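Side-chain contacts in Co-type Nitrile Hydratase beta subunit (Pseudomonas putida, PDB 3QYH), which probably hydrates nitriles to amides as the beta subunit of a cobalt-dependent enzyme, acting together with a partner subunit: residues B[146-151]-B[213-218]; B[155-160]-B[193-198]. All coordinates share one frame; numbering follows the deposited sequence.

Contact 1: B[146-151]-B[213-218]; sequences GHTRMP and DDYLEP
Met150 overlaps the Tyr215 ring, its CG over one face, CB near CD2 and CE2, and CE by the CB-CG end. CG sits 4.2 Å above the plane toward the rim, placed there by a first torsion of 47° that sets it between the backbone N and the carbonyl carbon. Beyond it SD stands above the face but at a distance, 5.2 Å from the Tyr215 ring centroid, a long Met-aromatic contact. The chain then bends at its last torsion, 69°, and brings CE down to 3.5 Å from Tyr215 CB. At the far end of the ring, the backbone of Arg149 donates its N-H to the phenol: Arg149 N to Tyr215 OH is 2.9 Å, with an angle of 155° at the hydrogen. Arg149 CB rests beside the same oxygen, at 3.6 Å from Tyr215 OH, but bends at the second and third torsions lead the guanidinium off to a hydrogen bond with a modified side chain of the other protein's chain. Asp172, in the short helix 171-174, bonds both Tyr215 OH and Thr148 OG1, so one carboxylate joins the two segments and gives the buried phenol a second partner. A phenylalanine in place of Tyr215 would probably keep the methionine packing yet leave the Arg149 N-H without its acceptor and Asp172 without one of its mates. The contact joins the loop between strands 136-139 and 158-168 to the 3-10 turn leading into strand 216-218, all within the SH3-like region; the Arg149 side chain, about 5 Å from the cobalt(III) ion, is consistent with a second-shell place beside the nitrile hydratase metal site at the subunit interface.

Contact 2: B[155-160]-B[193-198]; sequences RGKVGT and VELWGQ
Lys157 is the first residue of 155-160 to touch the helix that ends at Trp196, crossing its last turn. Its chain is bent at the second and fourth torsions, and this folds the methylenes over backbone carbonyls: Lys157 CE lies 3.3 Å from Glu194 O. Lower down the side chain, Lys157 CG packs against a methyl of Leu195, CD2, at 4.1 Å. The ammonium reaches the helix end through a water, which accepts from Lys157 NZ at 3.1 Å and donates to Leu195 O at 2.8 Å. A positive charge beside the carbonyls at a helix C-terminus is likely to be favourable. It makes no salt bridge with the neighbouring acid, since Lys157 NZ and Glu194 OE2 are 6.2 Å apart.

Val158, where the strand begins, offers its backbone instead. Its N-H points at the carboxylate of Glu194, with Val158 N to Glu194 OE2 at 2.9 Å and a fairly straight 160° at the hydrogen. The donor meets OE2 from above the carboxylate plane, 43° out of it. The first torsion of Glu194, anti to its N, places CG 3.5 Å from Val158 O; the bend at the second, 75°, then brings the carboxylate to Val158 N.

On the helix side, Gly197 leaves helical angles with a positive phi while Gly197 N still bonds Val193 O, closing the last turn. Phe190, on strand 183-191, packs against both Lys157 and Leu195, and the ring nitrogen of Trp196 bonds the backbone of the other protein chain. Here the short helix after strand 183-191 packs on the start of the neighbouring antiparallel strand 158-168, in the SH3-like C-terminal region.

Contacts 1 and 2 have their centres about 15 Å apart and are joined directly through the chain between Pro151 and Arg155. Arg155 NH2 probably hydrogen-bonds Met150 O at 2.9 Å, and the same nitrogen packs on Thr148 CG2 at 3.9 Å, so the head of 155-160 is tied to the loop of contact 1. Val139 is shared as well: Met150 packs on it, while Gly156 and Lys157 bond its backbone. Both reach the same sheet, contact 1 at its edge strand 216-218, contact 2 at the inner strand 158-168. Contact 1 is buried and reaches the cobalt site through Arg149; contact 2 is partly buried, its centre about 23 Å from the chain's centre, against about 14 Å for the centre of contact 1.

Contact 1: B[146-151]-B[213-218]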
ATOM      1  N   GLY B 146       5.683  18.220   8.923  1.00 15.92           N
ATOM      2  CA  GLY B 146       4.626  17.276   9.242  1.00 16.68           C
ATOM      3  C   GLY B 146       4.292  16.342   8.088  1.00 16.27           C
ATOM      4  O   GLY B 146       5.015  16.258   7.092  1.00 13.76           O
ATOM      5  N   HIS B 147       3.176  15.636   8.224  1.00 14.37           N
ATOM      6  CA  HIS B 147       2.828  14.555   7.301  1.00 12.42           C
ATOM      7  C   HIS B 147       2.353  15.123   5.957  1.00 13.26           C
ATOM      8  O   HIS B 147       1.545  16.050   5.938  1.00 13.92           O
ATOM      9  CB  HIS B 147       1.729  13.681   7.926  1.00 12.69           C
ATOM     10  CG  HIS B 147       1.334  12.497   7.088  1.00 13.77           C
ATOM     11  ND1 HIS B 147       2.219  11.494   6.744  1.00 13.68           N
ATOM     12  CD2 HIS B 147       0.139  12.146   6.552  1.00 11.98           C
ATOM     13  CE1 HIS B 147       1.587  10.577   6.024  1.00 14.88           C
ATOM     14  NE2 HIS B 147       0.324  10.946   5.896  1.00 13.47           N
ATOM     15  N   THR B 148       2.835  14.563   4.847  1.00  8.89           N
ATOM     16  CA  THR B 148       2.341  14.936   3.529  1.00 10.23           C
ATOM     17  C   THR B 148       2.494  13.770   2.565  1.00 13.48           C
ATOM     18  O   THR B 148       3.287  12.855   2.814  1.00 12.98           O
ATOM     19  CB  THR B 148       3.085  16.180   2.965  1.00 16.30           C
ATOM     20  OG1 THR B 148       2.338  16.739   1.871  1.00 16.00           O
ATOM     21  CG2 THR B 148       4.506  15.816   2.487  1.00 12.07           C
ATOM     22  N   ARG B 149       1.742  13.794   1.459  1.00 13.36           N
ATOM     23  CA  ARG B 149       1.800  12.677   0.508  1.00 13.83           C
ATOM     24  C   ARG B 149       2.337  13.067  -0.865  1.00 16.98           C
ATOM     25  O   ARG B 149       2.169  12.305  -1.821  1.00 15.76           O
ATOM     26  CB  ARG B 149       0.415  12.002   0.345  1.00 11.85           C
ATOM     27  CG  ARG B 149      -0.168  11.456   1.649  1.00 11.87           C
ATOM     28  CD  ARG B 149       0.734  10.347   2.243  1.00 13.22           C
ATOM     29  NE  ARG B 149       0.616   9.117   1.477  1.00 13.97           N
ATOM     30  CZ  ARG B 149       1.303   8.007   1.714  1.00 13.15           C
ATOM     31  NH1 ARG B 149       2.199   7.944   2.702  1.00  8.72           N
ATOM     32  NH2 ARG B 149       1.078   6.952   0.956  1.00 11.97           N
ATOM     33  N   MET B 150       2.975  14.234  -0.970  1.00 11.81           N
ATOM     34  CA  MET B 150       3.658  14.613  -2.201  1.00 16.73           C
ATOM     35  C   MET B 150       5.105  14.207  -2.108  1.00 14.01           C
ATOM     36  O   MET B 150       5.876  14.824  -1.357  1.00 15.45           O
ATOM     37  CB  MET B 150       3.549  16.137  -2.507  1.00 15.58           C
ATOM     38  CG  MET B 150       3.841  17.090  -1.365  1.00 15.63           C
ATOM     39  SD  MET B 150       4.392  18.722  -2.015  1.00 19.46           S
ATOM     40  CE  MET B 150       2.877  19.334  -2.749  1.00 15.92           C
ATOM     41  N   PRO B 151       5.488  13.152  -2.840  1.00 13.40           N
ATOM     42  CA  PRO B 151       6.872  12.691  -2.688  1.00 13.49           C
ATOM     43  C   PRO B 151       7.853  13.776  -3.117  1.00 16.02           C
ATOM     44  O   PRO B 151       7.547  14.583  -4.003  1.00 11.56           O
ATOM     45  CB  PRO B 151       6.967  11.503  -3.638  1.00 11.96           C
ATOM     46  CG  PRO B 151       5.509  11.012  -3.804  1.00 12.05           C
ATOM     47  CD  PRO B 151       4.706  12.314  -3.771  1.00 12.74           C
ATOM     48  N   ASP B 213      -5.549  18.229  -4.618  1.00 17.83           N
ATOM     49  CA  ASP B 213      -5.778  19.453  -5.390  1.00 17.13           C
ATOM     50  C   ASP B 213      -4.848  20.590  -4.962  1.00 17.48           C
ATOM     51  O   ASP B 213      -4.178  21.194  -5.803  1.00 16.53           O
ATOM     52  CB  ASP B 213      -7.248  19.891  -5.263  1.00 16.22           C
ATOM     53  CG  ASP B 213      -7.607  21.016  -6.210  1.00 22.07           C
ATOM     54  OD1 ASP B 213      -7.071  22.115  -6.024  1.00 20.92           O
ATOM     55  OD2 ASP B 213      -8.431  20.797  -7.135  1.00 22.83           O
ATOM     56  N   ASP B 214      -4.788  20.885  -3.666  1.00 15.79           N
ATOM     57  CA  ASP B 214      -3.942  21.999  -3.246  1.00 18.79           C
ATOM     58  C   ASP B 214      -2.442  21.685  -3.175  1.00 20.67           C
ATOM     59  O   ASP B 214      -1.676  22.500  -2.684  1.00 18.70           O
ATOM     60  CB  ASP B 214      -4.452  22.681  -1.961  1.00 16.81           C
ATOM     61  CG  ASP B 214      -4.297  21.819  -0.724  1.00 20.13           C
ATOM     62  OD1 ASP B 214      -3.709  20.716  -0.805  1.00 20.54           O
ATOM     63  OD2 ASP B 214      -4.775  22.245   0.344  1.00 22.03           O
ATOM     64  N   TYR B 215      -2.032  20.516  -3.673  1.00 15.58           N
ATOM     65  CA  TYR B 215      -0.610  20.217  -3.869  1.00 19.64           C
ATOM     66  C   TYR B 215      -0.169  20.825  -5.196  1.00 17.79           C
ATOM     67  O   TYR B 215       1.024  20.843  -5.516  1.00 19.40           O
ATOM     68  CB  TYR B 215      -0.377  18.708  -3.979  1.00 13.87           C
ATOM     69  CG  TYR B 215      -0.422  17.892  -2.701  1.00 13.60           C
ATOM     70  CD1 TYR B 215      -0.775  18.455  -1.475  1.00 13.59           C
ATOM     71  CD2 TYR B 215      -0.131  16.528  -2.744  1.00 12.17           C
ATOM     72  CE1 TYR B 215      -0.804  17.662  -0.304  1.00 16.07           C
ATOM     73  CE2 TYR B 215      -0.169  15.735  -1.604  1.00 11.84           C
ATOM     74  CZ  TYR B 215      -0.501  16.295  -0.390  1.00 13.86           C
ATOM     75  OH  TYR B 215      -0.534  15.448   0.714  1.00 15.27           O
ATOM     76  N   LEU B 216      -1.132  21.302  -5.981  1.00 16.21           N
ATOM     77  CA  LEU B 216      -0.876  21.639  -7.385  1.00 15.62           C
ATOM     78  C   LEU B 216      -1.156  23.098  -7.730  1.00 17.75           C
ATOM     79  O   LEU B 216      -1.875  23.789  -7.003  1.00 20.46           O
ATOM     80  CB  LEU B 216      -1.716  20.746  -8.306  1.00 15.52           C
ATOM     81  CG  LEU B 216      -1.657  19.241  -8.061  1.00 18.51           C
ATOM     82  CD1 LEU B 216      -2.694  18.524  -8.906  1.00 15.35           C
ATOM     83  CD2 LEU B 216      -0.253  18.695  -8.344  1.00 17.80           C
ATOM     84  N   GLU B 217      -0.587  23.547  -8.854  1.00 18.69           N
ATOM     85  CA  GLU B 217      -0.942  24.830  -9.464  1.00 19.73           C
ATOM     86  C   GLU B 217      -0.928  24.613 -10.964  1.00 18.83           C
ATOM     87  O   GLU B 217      -0.282  23.681 -11.433  1.00 19.24           O
ATOM     88  CB  GLU B 217       0.077  25.914  -9.114  1.00 18.48           C
ATOM     89  CG  GLU B 217       1.413  25.740  -9.805  1.00 19.23           C
ATOM     90  CD  GLU B 217       2.433  26.823  -9.421  1.00 29.74           C
ATOM     91  OE1 GLU B 217       2.061  27.825  -8.767  1.00 27.39           O
ATOM     92  OE2 GLU B 217       3.614  26.658  -9.777  1.00 32.34           O
ATOM     93  N   PRO B 218      -1.638  25.479 -11.721  1.00 19.56           N
ATOM     94  CA  PRO B 218      -1.621  25.399 -13.186  1.00 20.77           C
ATOM     95  C   PRO B 218      -0.198  25.522 -13.682  1.00 22.66           C
ATOM     96  O   PRO B 218       0.567  26.320 -13.129  1.00 28.13           O
ATOM     97  CB  PRO B 218      -2.444  26.615 -13.617  1.00 22.08           C
ATOM     98  CG  PRO B 218      -3.311  26.933 -12.457  1.00 24.62           C
ATOM     99  CD  PRO B 218      -2.522  26.550 -11.228  1.00 20.66           C
TER

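Contact 2: B[155-160]-B[193-198]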
ATOM      1  N   ARG B 155       8.255  17.215  -6.525  1.00 11.97           N
ATOM      2  CA  ARG B 155       8.084  18.631  -6.206  1.00 14.89           C
ATOM      3  C   ARG B 155       8.715  19.567  -7.257  1.00 14.83           C
ATOM      4  O   ARG B 155       9.844  19.371  -7.683  1.00 13.26           O
ATOM      5  CB  ARG B 155       8.571  18.929  -4.778  1.00 15.70           C
ATOM      6  CG  ARG B 155       7.751  18.161  -3.756  1.00 18.67           C
ATOM      7  CD  ARG B 155       8.169  18.421  -2.328  1.00 14.46           C
ATOM      8  NE  ARG B 155       7.743  17.310  -1.476  1.00 17.21           N
ATOM      9  CZ  ARG B 155       8.250  17.072  -0.267  1.00 22.44           C
ATOM     10  NH1 ARG B 155       9.184  17.881   0.235  1.00 14.31           N
ATOM     11  NH2 ARG B 155       7.836  16.036   0.446  1.00 13.80           N
ATOM     12  N   GLY B 156       7.954  20.560  -7.685  1.00 18.48           N
ATOM     13  CA  GLY B 156       8.408  21.449  -8.737  1.00 15.84           C
ATOM     14  C   GLY B 156       8.269  20.885 -10.138  1.00 20.03           C
ATOM     15  O   GLY B 156       8.596  21.568 -11.115  1.00 19.97           O
ATOM     16  N   LYS B 157       7.798  19.646 -10.263  1.00 13.13           N
ATOM     17  CA  LYS B 157       7.758  19.018 -11.584  1.00 15.07           C
ATOM     18  C   LYS B 157       6.390  19.217 -12.253  1.00 18.29           C
ATOM     19  O   LYS B 157       5.382  19.440 -11.577  1.00 18.22           O
ATOM     20  CB  LYS B 157       8.101  17.531 -11.502  1.00 13.75           C
ATOM     21  CG  LYS B 157       9.462  17.230 -10.875  1.00 20.87           C
ATOM     22  CD  LYS B 157      10.575  17.861 -11.685  1.00 23.63           C
ATOM     23  CE  LYS B 157      11.940  17.242 -11.380  1.00 26.10           C
ATOM     24  NZ  LYS B 157      12.263  17.283  -9.955  1.00 28.11           N
ATOM     25  N   VAL B 158       6.369  19.124 -13.578  1.00 17.20           N
ATOM     26  CA  VAL B 158       5.149  19.386 -14.349  1.00 18.17           C
ATOM     27  C   VAL B 158       4.600  18.082 -14.892  1.00 11.58           C
ATOM     28  O   VAL B 158       5.324  17.296 -15.505  1.00 17.65           O
ATOM     29  CB  VAL B 158       5.427  20.350 -15.547  1.00 18.99           C
ATOM     30  CG1 VAL B 158       4.281  20.323 -16.557  1.00 18.71           C
ATOM     31  CG2 VAL B 158       5.706  21.777 -15.043  1.00 18.47           C
ATOM     32  N   GLY B 159       3.309  17.856 -14.683  1.00 15.96           N
ATOM     33  CA  GLY B 159       2.687  16.650 -15.211  1.00 13.35           C
ATOM     34  C   GLY B 159       1.297  16.924 -15.770  1.00 19.42           C
ATOM     35  O   GLY B 159       0.819  18.062 -15.752  1.00 18.93           O
ATOM     36  N   THR B 160       0.640  15.867 -16.243  1.00 16.85           N
ATOM     37  CA  THR B 160      -0.692  15.982 -16.846  1.00 18.24           C
ATOM     38  C   THR B 160      -1.738  15.257 -15.985  1.00 16.23           C
ATOM     39  O   THR B 160      -1.570  14.082 -15.654  1.00 18.42           O
ATOM     40  CB  THR B 160      -0.689  15.373 -18.260  1.00 21.57           C
ATOM     41  OG1 THR B 160       0.396  15.928 -19.027  1.00 24.98           O
ATOM     42  CG2 THR B 160      -2.047  15.603 -18.985  1.00 22.07           C
ATOM     43  N   VAL B 193      11.611  11.790 -18.388  1.00 18.67           N
ATOM     44  CA  VAL B 193      12.580  12.871 -18.569  1.00 19.32           C
ATOM     45  C   VAL B 193      12.300  14.022 -17.625  1.00 19.31           C
ATOM     46  O   VAL B 193      13.212  14.605 -17.056  1.00 19.87           O
ATOM     47  CB  VAL B 193      12.627  13.372 -20.034  1.00 22.87           C
ATOM     48  CG1 VAL B 193      13.561  14.571 -20.168  1.00 25.39           C
ATOM     49  CG2 VAL B 193      13.105  12.259 -20.945  1.00 32.71           C
ATOM     50  N   GLU B 194      11.036  14.358 -17.445  1.00 16.59           N
ATOM     51  CA  GLU B 194      10.689  15.428 -16.515  1.00 16.83           C
ATOM     52  C   GLU B 194      11.160  15.102 -15.097  1.00 21.12           C
ATOM     53  O   GLU B 194      11.689  15.966 -14.391  1.00 16.99           O
ATOM     54  CB  GLU B 194       9.182  15.679 -16.501  1.00 13.09           C
ATOM     55  CG  GLU B 194       8.734  16.664 -15.417  1.00 17.94           C
ATOM     56  CD  GLU B 194       9.074  18.131 -15.761  1.00 21.29           C
ATOM     57  OE1 GLU B 194       9.513  18.413 -16.896  1.00 22.69           O
ATOM     58  OE2 GLU B 194       8.894  19.008 -14.901  1.00 20.21           O
ATOM     59  N   LEU B 195      10.959  13.866 -14.653  1.00 16.72           N
ATOM     60  CA  LEU B 195      11.357  13.533 -13.280  1.00 15.89           C
ATOM     61  C   LEU B 195      12.872  13.405 -13.091  1.00 16.49           C
ATOM     62  O   LEU B 195      13.402  13.888 -12.119  1.00 13.75           O
ATOM     63  CB  LEU B 195      10.678  12.259 -12.785  1.00 15.74           C
ATOM     64  CG  LEU B 195       9.152  12.241 -12.754  1.00 14.08           C
ATOM     65  CD1 LEU B 195       8.745  10.918 -12.160  1.00 15.64           C
ATOM     66  CD2 LEU B 195       8.603  13.404 -11.940  1.00 12.68           C
ATOM     67  N   TRP B 196      13.555  12.758 -14.026  1.00 13.63           N
ATOM     68  CA  TRP B 196      14.919  12.300 -13.805  1.00 14.13           C
ATOM     69  C   TRP B 196      15.970  12.909 -14.727  1.00 20.07           C
ATOM     70  O   TRP B 196      17.151  12.662 -14.541  1.00 15.64           O
ATOM     71  CB  TRP B 196      14.990  10.766 -13.898  1.00 15.75           C
ATOM     72  CG  TRP B 196      13.886  10.093 -13.120  1.00 15.18           C
ATOM     73  CD1 TRP B 196      12.874   9.305 -13.629  1.00 18.33           C
ATOM     74  CD2 TRP B 196      13.669  10.160 -11.703  1.00 14.44           C
ATOM     75  NE1 TRP B 196      12.055   8.879 -12.603  1.00 15.87           N
ATOM     76  CE2 TRP B 196      12.511   9.398 -11.419  1.00 18.01           C
ATOM     77  CE3 TRP B 196      14.339  10.790 -10.645  1.00 16.83           C
ATOM     78  CZ2 TRP B 196      12.015   9.247 -10.114  1.00 16.86           C
ATOM     79  CZ3 TRP B 196      13.839  10.636  -9.350  1.00 16.88           C
ATOM     80  CH2 TRP B 196      12.691   9.877  -9.099  1.00 16.01           C
ATOM     81  N   GLY B 197      15.542  13.701 -15.705  1.00 18.30           N
ATOM     82  CA  GLY B 197      16.462  14.351 -16.626  1.00 19.93           C
ATOM     83  C   GLY B 197      16.779  13.528 -17.869  1.00 24.08           C
ATOM     84  O   GLY B 197      16.417  12.359 -17.966  1.00 22.53           O
ATOM     85  N   GLN B 198      17.484  14.137 -18.813  1.00 31.48           N
ATOM     86  CA  GLN B 198      17.758  13.515 -20.111  1.00 40.68           C
ATOM     87  C   GLN B 198      18.501  12.185 -20.009  1.00 39.78           C
ATOM     88  O   GLN B 198      18.159  11.208 -20.684  1.00 45.68           O
ATOM     89  CB  GLN B 198      18.558  14.475 -20.993  1.00 46.65           C
TER
HETATM   90  O   HOH W   1      12.758  14.262  -9.439  1.00 17.34           O